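Local coordinates for FACT complex subunit SPT16 (Ashbya gossypii, PDB 6A8M), which probably works in the FACT complex as a histone chaperone that reorganizes nucleosomes, this chain being its N-terminal, peptidase-like part, at residues S376-N381 with D385-E390; T362-S367 with E372-Q377; L323-I328 with L417-Q422; V187-S192 with V430-T435. One frame throughout, in Å; residues are numbered along the deposited sequence.

Contact 1 (S376-N381 with D385-E390); sequences SQFVLN and DYRKVE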
loop_
_atom_site.group_PDB
_atom_site.type_symbol
_atom_site.label_atom_id
_atom_site.label_comp_id
_atom_site.label_asym_id
_atom_site.label_seq_id
_atom_site.Cartn_x
_atom_site.Cartn_y
_atom_site.Cartn_z
ATOM N N SER A 376 -3.247 0.603 7.915
ATOM C CA SER A 376 -4.128 0.222 9.008
ATOM C C SER A 376 -4.479 1.377 9.922
ATOM O O SER A 376 -5.395 1.239 10.734
ATOM C CB SER A 376 -3.475 -0.885 9.823
ATOM O OG SER A 376 -3.281 -2.011 8.984
ATOM N N GLN A 377 -3.753 2.488 9.827
ATOM C CA GLN A 377 -4.071 3.711 10.543
ATOM C C GLN A 377 -5.168 4.514 9.867
ATOM O O GLN A 377 -5.582 5.536 10.410
ATOM C CB GLN A 377 -2.826 4.597 10.647
ATOM C CG GLN A 377 -1.609 3.922 11.241
ATOM C CD GLN A 377 -1.829 3.555 12.683
ATOM O OE1 GLN A 377 -2.377 4.344 13.458
ATOM N NE2 GLN A 377 -1.414 2.350 13.057
ATOM N N PHE A 378 -5.610 4.110 8.683
ATOM C CA PHE A 378 -6.616 4.874 7.939
ATOM C C PHE A 378 -7.490 3.869 7.195
ATOM O O PHE A 378 -7.589 3.871 5.977
ATOM C CB PHE A 378 -5.933 5.882 7.014
ATOM C CG PHE A 378 -6.791 7.063 6.607
ATOM C CD1 PHE A 378 -8.135 6.910 6.276
ATOM C CD2 PHE A 378 -6.231 8.328 6.516
ATOM C CE1 PHE A 378 -8.920 8.009 5.880
ATOM C CE2 PHE A 378 -6.997 9.433 6.138
ATOM C CZ PHE A 378 -8.343 9.286 5.826
ATOM N N VAL A 379 -8.116 2.950 7.959
ATOM C CA VAL A 379 -9.104 2.018 7.431
ATOM C C VAL A 379 -10.465 2.693 7.452
ATOM O O VAL A 379 -10.806 3.405 8.409
ATOM C CB VAL A 379 -9.111 0.707 8.242
ATOM C CG1 VAL A 379 -10.224 -0.192 7.796
ATOM C CG2 VAL A 379 -7.768 -0.046 8.058
ATOM N N LEU A 380 -11.260 2.467 6.397
ATOM C CA LEU A 380 -12.558 3.124 6.279
ATOM C C LEU A 380 -13.598 2.282 7.008
ATOM O O LEU A 380 -14.373 1.537 6.409
ATOM C CB LEU A 380 -12.910 3.340 4.812
ATOM C CG LEU A 380 -11.882 4.165 4.030
ATOM C CD1 LEU A 380 -12.280 4.288 2.546
ATOM C CD2 LEU A 380 -11.728 5.549 4.653
ATOM N N ASN A 381 -13.593 2.397 8.342
ATOM C CA ASN A 381 -14.509 1.652 9.194
ATOM C C ASN A 381 -15.159 2.602 10.194
ATOM O O ASN A 381 -14.837 3.800 10.249
ATOM C CB ASN A 381 -13.770 0.509 9.899
ATOM C CG ASN A 381 -12.640 0.997 10.791
ATOM O OD1 ASN A 381 -12.648 2.122 11.289
ATOM N ND2 ASN A 381 -11.662 0.127 11.024
ATOM N N ASP A 385 -12.518 7.775 13.860
ATOM C CA ASP A 385 -13.046 9.136 13.753
ATOM C C ASP A 385 -11.940 10.176 13.909
ATOM O O ASP A 385 -12.227 11.355 14.128
ATOM C CB ASP A 385 -14.180 9.374 14.762
ATOM C CG ASP A 385 -13.724 9.237 16.210
ATOM O OD1 ASP A 385 -12.529 8.914 16.419
ATOM O OD2 ASP A 385 -14.564 9.449 17.114
ATOM N N TYR A 386 -10.678 9.758 13.781
ATOM C CA TYR A 386 -9.535 10.615 14.075
ATOM C C TYR A 386 -8.631 10.873 12.876
ATOM O O TYR A 386 -7.575 11.501 13.044
ATOM C CB TYR A 386 -8.690 10.016 15.214
ATOM C CG TYR A 386 -8.199 8.611 14.950
ATOM C CD1 TYR A 386 -6.979 8.377 14.310
ATOM C CD2 TYR A 386 -8.952 7.516 15.337
ATOM C CE1 TYR A 386 -6.540 7.087 14.059
ATOM C CE2 TYR A 386 -8.512 6.232 15.103
ATOM C CZ TYR A 386 -7.310 6.020 14.463
ATOM O OH TYR A 386 -6.888 4.737 14.219
ATOM N N ARG A 387 -8.982 10.383 11.691
ATOM C CA ARG A 387 -8.310 10.774 10.461
ATOM C C ARG A 387 -9.302 11.533 9.592
ATOM O O ARG A 387 -10.520 11.430 9.766
ATOM C CB ARG A 387 -7.761 9.563 9.687
ATOM C CG ARG A 387 -6.862 8.678 10.516
ATOM C CD ARG A 387 -5.575 9.380 10.885
ATOM N NE ARG A 387 -4.784 9.751 9.713
ATOM C CZ ARG A 387 -3.866 8.975 9.153
ATOM N NH1 ARG A 387 -3.615 7.765 9.651
ATOM N NH2 ARG A 387 -3.196 9.405 8.090
ATOM N N LYS A 388 -8.761 12.322 8.667
ATOM C CA LYS A 388 -9.556 13.179 7.799
ATOM C C LYS A 388 -9.043 13.038 6.377
ATOM O O LYS A 388 -7.832 13.036 6.158
ATOM C CB LYS A 388 -9.485 14.641 8.252
ATOM C CG LYS A 388 -10.319 14.903 9.511
ATOM C CD LYS A 388 -10.384 16.370 9.888
ATOM C CE LYS A 388 -11.279 16.524 11.116
ATOM N NZ LYS A 388 -11.678 17.934 11.373
ATOM N N VAL A 389 -9.963 12.866 5.427
ATOM C CA VAL A 389 -9.594 12.825 4.019
ATOM C C VAL A 389 -8.997 14.160 3.615
ATOM O O VAL A 389 -9.500 15.227 3.987
ATOM C CB VAL A 389 -10.818 12.499 3.151
ATOM C CG1 VAL A 389 -10.479 12.636 1.679
ATOM C CG2 VAL A 389 -11.314 11.080 3.434
ATOM N N GLU A 390 -7.915 14.111 2.845
ATOM C CA GLU A 390 -7.293 15.321 2.327
ATOM C C GLU A 390 -7.166 15.201 0.818
ATOM O O GLU A 390 -7.045 14.096 0.287
ATOM C CB GLU A 390 -5.893 15.550 2.905
ATOM C CG GLU A 390 -5.782 15.806 4.407
ATOM C CD GLU A 390 -4.326 15.712 4.866
ATOM O OE1 GLU A 390 -3.642 16.759 4.886
ATOM O OE2 GLU A 390 -3.845 14.584 5.144
#
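Phe378 and Arg387 pack on each other where the chain of the M24 peptidase-like (pita-bread) domain folds back after the short edge strand 379-381, on its way to strand 394-405. The tight half of the contact is the Phe378 ring. Arg387 CB lies over one face, 3.8 Å from the ring centroid, as a CH-pi contact. The rim of the same ring is met by backbone: Val389 N sits in the ring plane, and Lys388 O is 3.7 Å from Phe378 CE2. On the far side of the Phe378 ring from its own backbone, CZ touches Val389 CG2 at 4.2 Å. Phe395 also meets the Phe378 ring edge-to-face. From CB the Arg387 side chain bends at chi2 (-67°) and again at chi3, so its guanidinium curls back and presents one face to Phe378 CD2. Ring and guanidinium planes are 62° apart, which rules out a parallel stack.

The other half is looser. Tyr386, largely in solvent, only brushes Gln377, with Tyr386 CE1 4.1 Å from Gln377 O, and the Lys388 side chain turns away. Between the two halves Arg387 NH1 gives Gln377 O a weak, bent bond (3.1 Å, 123°); its stronger partner is Ser171 OG on helix 167-174. Gln377 CB lies in the guanidinium plane at its edge, 3.4 Å from Arg387 NH1.

Contact 2 (T362-S367 with E372-Q377); sequences TKNVGS and EFRDSQ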
loop_
_atom_site.group_PDB
_atom_site.type_symbol
_atom_site.label_atom_id
_atom_site.label_comp_id
_atom_site.label_asym_id
_atom_site.label_seq_id
_atom_site.Cartn_x
_atom_site.Cartn_y
_atom_site.Cartn_z
ATOM N N THR A 362 -19.009 -6.149 4.552
ATOM C CA THR A 362 -17.691 -5.958 5.133
ATOM C C THR A 362 -17.736 -4.848 6.181
ATOM O O THR A 362 -18.506 -3.893 6.056
ATOM C CB THR A 362 -16.682 -5.631 4.006
ATOM O OG1 THR A 362 -17.157 -4.546 3.175
ATOM C CG2 THR A 362 -16.496 -6.849 3.099
ATOM N N LYS A 363 -16.954 -4.997 7.245
ATOM C CA LYS A 363 -16.942 -3.988 8.301
ATOM C C LYS A 363 -16.025 -2.797 7.990
ATOM O O LYS A 363 -15.754 -1.964 8.870
ATOM C CB LYS A 363 -16.565 -4.645 9.633
ATOM C CG LYS A 363 -17.615 -5.650 10.115
ATOM C CD LYS A 363 -18.969 -4.944 10.337
ATOM C CE LYS A 363 -20.025 -5.858 11.007
ATOM N NZ LYS A 363 -21.361 -5.179 11.041
ATOM N N ASN A 364 -15.528 -2.709 6.764
ATOM C CA ASN A 364 -14.823 -1.515 6.319
ATOM C C ASN A 364 -15.030 -1.406 4.822
ATOM O O ASN A 364 -15.392 -2.385 4.159
ATOM C CB ASN A 364 -13.328 -1.589 6.660
ATOM C CG ASN A 364 -12.601 -2.663 5.852
ATOM O OD1 ASN A 364 -12.126 -2.412 4.748
ATOM N ND2 ASN A 364 -12.535 -3.870 6.398
ATOM N N VAL A 365 -14.793 -0.212 4.271
ATOM C CA VAL A 365 -14.875 -0.074 2.816
ATOM C C VAL A 365 -13.517 0.288 2.223
ATOM O O VAL A 365 -13.434 0.918 1.169
ATOM C CB VAL A 365 -15.976 0.924 2.388
ATOM C CG1 VAL A 365 -17.359 0.341 2.749
ATOM C CG2 VAL A 365 -15.789 2.327 2.991
ATOM N N GLY A 366 -12.451 -0.189 2.845
ATOM C CA GLY A 366 -11.149 -0.062 2.230
ATOM C C GLY A 366 -10.186 0.715 3.092
ATOM O O GLY A 366 -10.344 0.783 4.321
ATOM N N SER A 367 -9.172 1.303 2.475
ATOM C CA SER A 367 -8.193 2.041 3.260
ATOM C C SER A 367 -7.471 3.044 2.380
ATOM O O SER A 367 -7.537 2.993 1.153
ATOM C CB SER A 367 -7.170 1.100 3.891
ATOM O OG SER A 367 -6.230 0.676 2.922
ATOM N N GLU A 372 2.389 1.833 1.104
ATOM C CA GLU A 372 1.825 0.741 1.890
ATOM C C GLU A 372 0.526 0.308 1.227
ATOM O O GLU A 372 -0.326 1.153 0.925
ATOM C CB GLU A 372 1.567 1.195 3.326
ATOM C CG GLU A 372 1.244 0.100 4.319
ATOM C CD GLU A 372 1.320 0.614 5.752
ATOM O OE1 GLU A 372 1.451 -0.201 6.673
ATOM O OE2 GLU A 372 1.255 1.842 5.947
ATOM N N PHE A 373 0.376 -0.997 0.988
ATOM C CA PHE A 373 -0.833 -1.472 0.317
ATOM C C PHE A 373 -2.081 -1.171 1.136
ATOM O O PHE A 373 -3.094 -0.692 0.595
ATOM C CB PHE A 373 -0.771 -2.972 0.024
ATOM C CG PHE A 373 -1.991 -3.453 -0.662
ATOM C CD1 PHE A 373 -2.203 -3.122 -1.991
ATOM C CD2 PHE A 373 -2.978 -4.168 0.022
ATOM C CE1 PHE A 373 -3.352 -3.514 -2.647
ATOM C CE2 PHE A 373 -4.132 -4.554 -0.638
ATOM C CZ PHE A 373 -4.314 -4.223 -1.971
ATOM N N ARG A 374 -2.024 -1.420 2.441
ATOM C CA ARG A 374 -3.136 -1.144 3.348
ATOM C C ARG A 374 -2.607 -0.392 4.561
ATOM O O ARG A 374 -1.834 -0.938 5.358
ATOM C CB ARG A 374 -3.844 -2.433 3.772
ATOM C CG ARG A 374 -5.087 -2.172 4.657
ATOM C CD ARG A 374 -5.683 -3.475 5.139
ATOM N NE ARG A 374 -6.969 -3.266 5.821
ATOM C CZ ARG A 374 -8.136 -3.126 5.187
ATOM N NH1 ARG A 374 -8.194 -3.153 3.861
ATOM N NH2 ARG A 374 -9.257 -2.943 5.897
ATOM N N ASP A 375 -2.998 0.873 4.675
ATOM C CA ASP A 375 -2.636 1.687 5.833
ATOM C C ASP A 375 -3.650 1.420 6.933
ATOM O O ASP A 375 -4.766 1.956 6.925
ATOM C CB ASP A 375 -2.592 3.154 5.441
ATOM C CG ASP A 375 -2.057 4.042 6.551
ATOM O OD1 ASP A 375 -2.058 3.636 7.739
ATOM O OD2 ASP A 375 -1.675 5.181 6.222
ATOM N N SER A 376 -3.247 0.603 7.915
ATOM C CA SER A 376 -4.128 0.222 9.008
ATOM C C SER A 376 -4.479 1.377 9.922
ATOM O O SER A 376 -5.395 1.239 10.734
ATOM C CB SER A 376 -3.475 -0.885 9.823
ATOM O OG SER A 376 -3.281 -2.011 8.984
ATOM N N GLN A 377 -3.753 2.488 9.827
ATOM C CA GLN A 377 -4.071 3.711 10.543
ATOM C C GLN A 377 -5.168 4.514 9.867
ATOM O O GLN A 377 -5.582 5.536 10.410
ATOM C CB GLN A 377 -2.826 4.597 10.647
ATOM C CG GLN A 377 -1.609 3.922 11.241
ATOM C CD GLN A 377 -1.829 3.555 12.683
ATOM O OE1 GLN A 377 -2.377 4.344 13.458
ATOM N NE2 GLN A 377 -1.414 2.350 13.057
HETATM O O HOH W 1 -10.643 -3.799 2.734
HETATM O O HOH W 2 -5.642 -1.282 0.976
#
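Arg374 reaches along strand 364-368 to Asn364, and Arg374 NH2 gives Asn364 OD1 a nearly straight hydrogen bond (3.1 Å, 169°). The oxygen lies in the guanidinium plane, but seen from the amide the donor stands above the carbonyl plane, 65° out of it, and the two flat groups are steeply inclined to each other. Water 1 closes a second path between the same groups, giving a proton to Asn364 OD1 at 2.9 Å and taking one from Arg374 NH1 at 2.8 Å. Nearer the backbone, the arginine stem passes Ser367, whose OG is 3.5 Å from Arg374 CG. Water 2 then donates to Ser367 OG at 2.8 Å and also to Phe373 O.

Several things put these groups in place. With CG opposite its backbone N (chi1 -176°), Arg374 runs extended as far as NE, along the flank of Val379. Asn364 OD1 also accepts from Gly366 N at 2.9 Å, in the carbonyl plane and on a lone pair, forming an Asx turn that fixes the amide. With an alanine here, the guanidinium would probably lose its direct acceptor and be set freer to swing, and Gly366 N would lose its turn partner. Further out, Thr362 OG1 donates to Asn364 O, while Asp375 OD1 accepts from Gln377 N in a second Asx turn and Asp375 OD2 bonds Ser171 OG. Arg374 thus ties the link between antiparallel strands 364-368 and 379-381 back onto the first of them, at the sheet edge of an M24-type, pita-bread-like domain.

Contact 3 (L323-I328 with L417-Q422); sequences LLQEEI and LADTVQ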
loop_
_atom_site.group_PDB
_atom_site.type_symbol
_atom_site.label_atom_id
_atom_site.label_comp_id
_atom_site.label_asym_id
_atom_site.label_seq_id
_atom_site.Cartn_x
_atom_site.Cartn_y
_atom_site.Cartn_z
ATOM N N LEU A 323 -24.218 0.786 -7.356
ATOM C CA LEU A 323 -24.791 2.035 -6.858
ATOM C C LEU A 323 -24.170 2.434 -5.531
ATOM O O LEU A 323 -23.940 3.620 -5.277
ATOM C CB LEU A 323 -26.309 1.891 -6.708
ATOM C CG LEU A 323 -27.061 1.653 -8.024
ATOM C CD1 LEU A 323 -28.540 1.475 -7.804
ATOM C CD2 LEU A 323 -26.800 2.826 -8.968
ATOM N N LEU A 324 -23.880 1.452 -4.676
ATOM C CA LEU A 324 -23.255 1.739 -3.387
ATOM C C LEU A 324 -21.841 2.276 -3.566
ATOM O O LEU A 324 -21.441 3.245 -2.904
ATOM C CB LEU A 324 -23.249 0.471 -2.526
ATOM C CG LEU A 324 -22.445 0.566 -1.224
ATOM C CD1 LEU A 324 -23.124 1.608 -0.315
ATOM C CD2 LEU A 324 -22.394 -0.776 -0.522
ATOM N N GLN A 325 -21.055 1.643 -4.439
ATOM C CA GLN A 325 -19.710 2.153 -4.688
ATOM C C GLN A 325 -19.768 3.580 -5.209
ATOM O O GLN A 325 -18.988 4.440 -4.786
ATOM C CB GLN A 325 -18.965 1.257 -5.686
ATOM C CG GLN A 325 -17.470 1.620 -5.739
ATOM C CD GLN A 325 -16.763 1.164 -6.999
ATOM O OE1 GLN A 325 -17.249 1.378 -8.120
ATOM N NE2 GLN A 325 -15.590 0.564 -6.825
ATOM N N GLU A 326 -20.701 3.846 -6.117
ATOM C CA GLU A 326 -20.859 5.196 -6.646
ATOM C C GLU A 326 -21.201 6.185 -5.537
ATOM O O GLU A 326 -20.659 7.296 -5.499
ATOM C CB GLU A 326 -21.935 5.197 -7.734
ATOM C CG GLU A 326 -22.274 6.577 -8.278
ATOM C CD GLU A 326 -21.144 7.189 -9.087
ATOM O OE1 GLU A 326 -20.373 6.435 -9.713
ATOM O OE2 GLU A 326 -21.025 8.433 -9.089
ATOM N N GLU A 327 -22.096 5.794 -4.622
ATOM C CA GLU A 327 -22.424 6.651 -3.485
ATOM C C GLU A 327 -21.184 6.958 -2.658
ATOM O O GLU A 327 -20.975 8.100 -2.238
ATOM C CB GLU A 327 -23.507 5.976 -2.636
ATOM C CG GLU A 327 -23.689 6.525 -1.206
ATOM C CD GLU A 327 -24.307 7.917 -1.133
ATOM O OE1 GLU A 327 -24.701 8.463 -2.180
ATOM O OE2 GLU A 327 -24.409 8.472 -0.012
ATOM N N ILE A 328 -20.346 5.951 -2.413
ATOM C CA ILE A 328 -19.119 6.178 -1.654
ATOM C C ILE A 328 -18.180 7.097 -2.428
ATOM O O ILE A 328 -17.707 8.110 -1.903
ATOM C CB ILE A 328 -18.445 4.835 -1.318
ATOM C CG1 ILE A 328 -19.330 4.037 -0.384
ATOM C CG2 ILE A 328 -17.092 5.037 -0.655
ATOM C CD1 ILE A 328 -18.864 2.623 -0.249
ATOM N N LEU A 417 -16.395 -5.602 -4.916
ATOM C CA LEU A 417 -15.988 -4.639 -5.928
ATOM C C LEU A 417 -14.955 -3.724 -5.298
ATOM O O LEU A 417 -15.178 -3.238 -4.190
ATOM C CB LEU A 417 -17.201 -3.820 -6.389
ATOM C CG LEU A 417 -17.025 -2.872 -7.564
ATOM C CD1 LEU A 417 -16.764 -3.679 -8.843
ATOM C CD2 LEU A 417 -18.261 -1.989 -7.712
ATOM N N ALA A 418 -13.846 -3.473 -5.999
ATOM C CA ALA A 418 -12.849 -2.532 -5.495
ATOM C C ALA A 418 -12.265 -1.725 -6.642
ATOM O O ALA A 418 -12.082 -2.235 -7.745
ATOM C CB ALA A 418 -11.714 -3.254 -4.722
ATOM N N ASP A 419 -11.953 -0.455 -6.361
ATOM C CA ASP A 419 -11.284 0.408 -7.319
ATOM C C ASP A 419 -10.334 1.331 -6.578
ATOM O O ASP A 419 -10.515 1.618 -5.390
ATOM C CB ASP A 419 -12.286 1.236 -8.146
ATOM C CG ASP A 419 -12.908 0.421 -9.265
ATOM O OD1 ASP A 419 -12.190 0.114 -10.231
ATOM O OD2 ASP A 419 -14.100 0.071 -9.167
ATOM N N THR A 420 -9.326 1.809 -7.303
ATOM C CA THR A 420 -8.373 2.776 -6.767
ATOM C C THR A 420 -8.853 4.187 -7.094
ATOM O O THR A 420 -9.173 4.488 -8.247
ATOM C CB THR A 420 -6.995 2.498 -7.354
ATOM O OG1 THR A 420 -6.645 1.142 -7.026
ATOM C CG2 THR A 420 -5.942 3.450 -6.802
ATOM N N VAL A 421 -8.942 5.035 -6.076
ATOM C CA VAL A 421 -9.533 6.364 -6.219
ATOM C C VAL A 421 -8.558 7.405 -5.686
ATOM O O VAL A 421 -8.110 7.309 -4.538
ATOM C CB VAL A 421 -10.875 6.475 -5.471
ATOM C CG1 VAL A 421 -11.468 7.886 -5.658
ATOM C CG2 VAL A 421 -11.864 5.382 -5.928
ATOM N N GLN A 422 -8.266 8.407 -6.500
ATOM C CA GLN A 422 -7.356 9.488 -6.168
ATOM C C GLN A 422 -8.160 10.748 -5.888
ATOM O O GLN A 422 -8.971 11.156 -6.715
ATOM C CB GLN A 422 -6.396 9.744 -7.330
ATOM C CG GLN A 422 -5.514 10.950 -7.131
ATOM C CD GLN A 422 -4.438 10.703 -6.084
ATOM O OE1 GLN A 422 -3.684 9.728 -6.166
ATOM N NE2 GLN A 422 -4.362 11.582 -5.095
HETATM O O HOH W 3 -15.327 -0.301 -4.396
#
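In the helix-on-sheet layer of the peptidase-like domain, Gln325 of helix 312-332 reaches across to Leu417 and Asp419 of strand 412-424. The axes of the two short segments come within 9.9 Å at an angle of 32°, and this one glutamine spans the space. Leu417 and Asp419, two apart on the strand, both face the helix; Ala418 between them turns to the other side of the sheet, against Asn301 and Ser303 of strand 298-308.

In Gln325, CG lies trans to the backbone N (chi1 -169°) and the chain continues extended, carrying the amide onto the strand. There NE2 donates to Asp419 OD2 at 2.8 Å, almost straight at 168°. The acceptor lies in the amide plane, and the carboxylate uses its anti lone pair. Gln325 NE2 also donates to water 3 at 2.6 Å, and that water donates to Leu417 O, so both N-H groups have acceptors. Leu417 CD2 packs beside the amide, 3.5 Å from Gln325 OE1. That oxygen accepts from Lys436 NZ, which settles which way round the amide sits.

Asp419 is gripped by more than the glutamine: Arg304 and Lys436 form salt bridges with it and Thr432 OG1 bonds its OD1, which probably holds the buried carboxylate charged. A leucine in place of Gln325 would probably leave Asp419 OD2 short of a donor and Lys436 short of an acceptor in the buried layer. A long helix laid over the antiparallel sheet, as here, is characteristic of the pita-bread fold of the M24 family.

Contact 4 (V187-S192 with V430-T435); sequences VSSRGS and VLTNYT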
loop_
_atom_site.group_PDB
_atom_site.type_symbol
_atom_site.label_atom_id
_atom_site.label_comp_id
_atom_site.label_asym_id
_atom_site.label_seq_id
_atom_site.Cartn_x
_atom_site.Cartn_y
_atom_site.Cartn_z
ATOM N N VAL A 187 -0.092 4.797 -13.179
ATOM C CA VAL A 187 0.561 3.732 -13.936
ATOM C C VAL A 187 0.226 2.391 -13.310
ATOM O O VAL A 187 -0.205 1.456 -13.992
ATOM C CB VAL A 187 2.085 3.946 -13.986
ATOM C CG1 VAL A 187 2.768 2.753 -14.653
ATOM C CG2 VAL A 187 2.441 5.227 -14.762
ATOM N N SER A 188 0.410 2.297 -11.993
ATOM C CA SER A 188 0.108 1.067 -11.268
ATOM C C SER A 188 -1.328 0.623 -11.510
ATOM O O SER A 188 -1.596 -0.563 -11.766
ATOM C CB SER A 188 0.338 1.295 -9.779
ATOM O OG SER A 188 0.007 0.122 -9.062
ATOM N N SER A 189 -2.274 1.563 -11.395
ATOM C CA SER A 189 -3.686 1.239 -11.557
ATOM C C SER A 189 -3.983 0.738 -12.962
ATOM O O SER A 189 -4.771 -0.206 -13.141
ATOM C CB SER A 189 -4.563 2.460 -11.242
ATOM O OG SER A 189 -4.490 2.802 -9.854
ATOM N N ARG A 190 -3.367 1.349 -13.980
ATOM C CA ARG A 190 -3.585 0.841 -15.328
ATOM C C ARG A 190 -2.990 -0.553 -15.467
ATOM O O ARG A 190 -3.572 -1.415 -16.124
ATOM C CB ARG A 190 -3.001 1.785 -16.375
ATOM C CG ARG A 190 -3.335 1.354 -17.825
ATOM C CD ARG A 190 -4.791 1.584 -18.132
ATOM N NE ARG A 190 -5.096 3.016 -18.148
ATOM C CZ ARG A 190 -4.806 3.841 -19.157
ATOM N NH1 ARG A 190 -4.211 3.390 -20.256
ATOM N NH2 ARG A 190 -5.118 5.129 -19.072
ATOM N N GLY A 191 -1.864 -0.809 -14.796
ATOM C CA GLY A 191 -1.366 -2.176 -14.721
ATOM C C GLY A 191 -2.373 -3.127 -14.097
ATOM O O GLY A 191 -2.621 -4.214 -14.619
ATOM N N SER A 192 -2.983 -2.726 -12.975
ATOM C CA SER A 192 -4.003 -3.580 -12.364
ATOM C C SER A 192 -5.137 -3.866 -13.343
ATOM O O SER A 192 -5.628 -4.999 -13.414
ATOM C CB SER A 192 -4.543 -2.931 -11.094
ATOM O OG SER A 192 -3.564 -2.973 -10.074
ATOM N N VAL A 430 -11.312 8.051 -10.413
ATOM C CA VAL A 430 -11.127 6.600 -10.368
ATOM C C VAL A 430 -9.983 6.231 -11.307
ATOM O O VAL A 430 -10.020 6.539 -12.505
ATOM C CB VAL A 430 -12.425 5.871 -10.746
ATOM C CG1 VAL A 430 -12.234 4.362 -10.741
ATOM C CG2 VAL A 430 -13.577 6.295 -9.808
ATOM N N LEU A 431 -8.941 5.593 -10.761
ATOM C CA LEU A 431 -7.751 5.297 -11.549
ATOM C C LEU A 431 -7.821 3.954 -12.267
ATOM O O LEU A 431 -7.158 3.780 -13.295
ATOM C CB LEU A 431 -6.507 5.325 -10.657
ATOM C CG LEU A 431 -6.241 6.619 -9.868
ATOM C CD1 LEU A 431 -4.867 6.502 -9.210
ATOM C CD2 LEU A 431 -6.290 7.853 -10.777
ATOM N N THR A 432 -8.591 3.007 -11.741
ATOM C CA THR A 432 -8.782 1.678 -12.325
ATOM C C THR A 432 -10.068 1.725 -13.147
ATOM O O THR A 432 -11.160 1.917 -12.594
ATOM C CB THR A 432 -8.868 0.610 -11.230
ATOM O OG1 THR A 432 -9.736 1.074 -10.187
ATOM C CG2 THR A 432 -7.486 0.326 -10.608
ATOM N N ASN A 433 -9.938 1.580 -14.470
ATOM C CA ASN A 433 -11.043 1.789 -15.394
ATOM C C ASN A 433 -11.471 0.510 -16.101
ATOM O O ASN A 433 -12.307 0.571 -17.003
ATOM C CB ASN A 433 -10.678 2.883 -16.407
ATOM C CG ASN A 433 -10.307 4.193 -15.720
ATOM O OD1 ASN A 433 -9.218 4.753 -15.933
ATOM N ND2 ASN A 433 -11.207 4.679 -14.867
ATOM N N TYR A 434 -10.976 -0.653 -15.673
ATOM C CA TYR A 434 -11.499 -1.902 -16.210
ATOM C C TYR A 434 -13.000 -1.979 -15.942
ATOM O O TYR A 434 -13.481 -1.551 -14.889
ATOM C CB TYR A 434 -10.770 -3.110 -15.606
ATOM C CG TYR A 434 -11.273 -4.404 -16.186
ATOM C CD1 TYR A 434 -10.930 -4.785 -17.491
ATOM C CD2 TYR A 434 -12.135 -5.219 -15.471
ATOM C CE1 TYR A 434 -11.422 -5.967 -18.041
ATOM C CE2 TYR A 434 -12.626 -6.387 -16.015
ATOM C CZ TYR A 434 -12.275 -6.758 -17.294
ATOM O OH TYR A 434 -12.781 -7.925 -17.834
ATOM N N THR A 435 -13.750 -2.492 -16.921
ATOM C CA THR A 435 -15.206 -2.464 -16.830
ATOM C C THR A 435 -15.728 -3.138 -15.559
ATOM O O THR A 435 -15.147 -4.093 -15.028
ATOM C CB THR A 435 -15.850 -3.130 -18.066
ATOM O OG1 THR A 435 -17.276 -3.059 -17.948
ATOM C CG2 THR A 435 -15.451 -4.602 -18.148
#
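Ser189 of helix 179-208 packs against Leu431 and Thr432, its CA 5.2 Å from the CA of Thr432. Ser189 CB rests against Leu431 CB at 3.5 Å and against Thr432 CG2 at 3.7 Å. The hydroxyl is turned back beside the backbone N (chi1 -67°), where it bonds Leu185 O one helical turn earlier; in that position Ser189 OG also touches Leu431 CB at 3.3 Å. No hydrogen bond crosses between the two segments; they meet by packing, and the small serine side chain is consistent with the close approach of the backbones. Gln186 NE2, earlier on the helix, bonds Leu431 O.

In the M24-type, pita-bread-like domain this long helix also packs along strand 298-308, and the loop leaves the sheet from its edge strand 427-430. Arg190 starts off away from 430-435, and its NH1 forms a salt bridge with Glu238. One turn on from Ser189, Ser192 CB lies 4.4 Å from Thr432 CG2, and Ser192 OG bonds Ser300 OG. The threonine methyl thus rests between two serines on one helix face, while Thr432 OG1 accepts from Thr420 N. Just beyond, Asp193 OD2 takes the backbone N-H of Asn433, whose ND2 donates to Val430 O at 3.2 Å.

Overall arrangement
Contacts 1 and 2 share Ser376 and Gln377, with centres about 9 Å apart; strands 379-381 and 364-368 join them, Leu380 O meeting Val365 N at 2.8 Å. Contact 2 reaches contact 3, about 14 Å away between centres, by packing of Val365 CG1 on Ile328 CD1 at 4.1 Å. Contact 3 runs directly into contact 4, centres about 13 Å apart: Thr420 O is 2.8 Å from Leu431 N, a probable hydrogen bond. Contacts 1 and 4 lie farthest apart, about 23 Å between centres. Along the chain, contacts 1 and 2 fall within the loop closed by 323-328 with 417-422, itself inside that closed by 187-192 with 430-435.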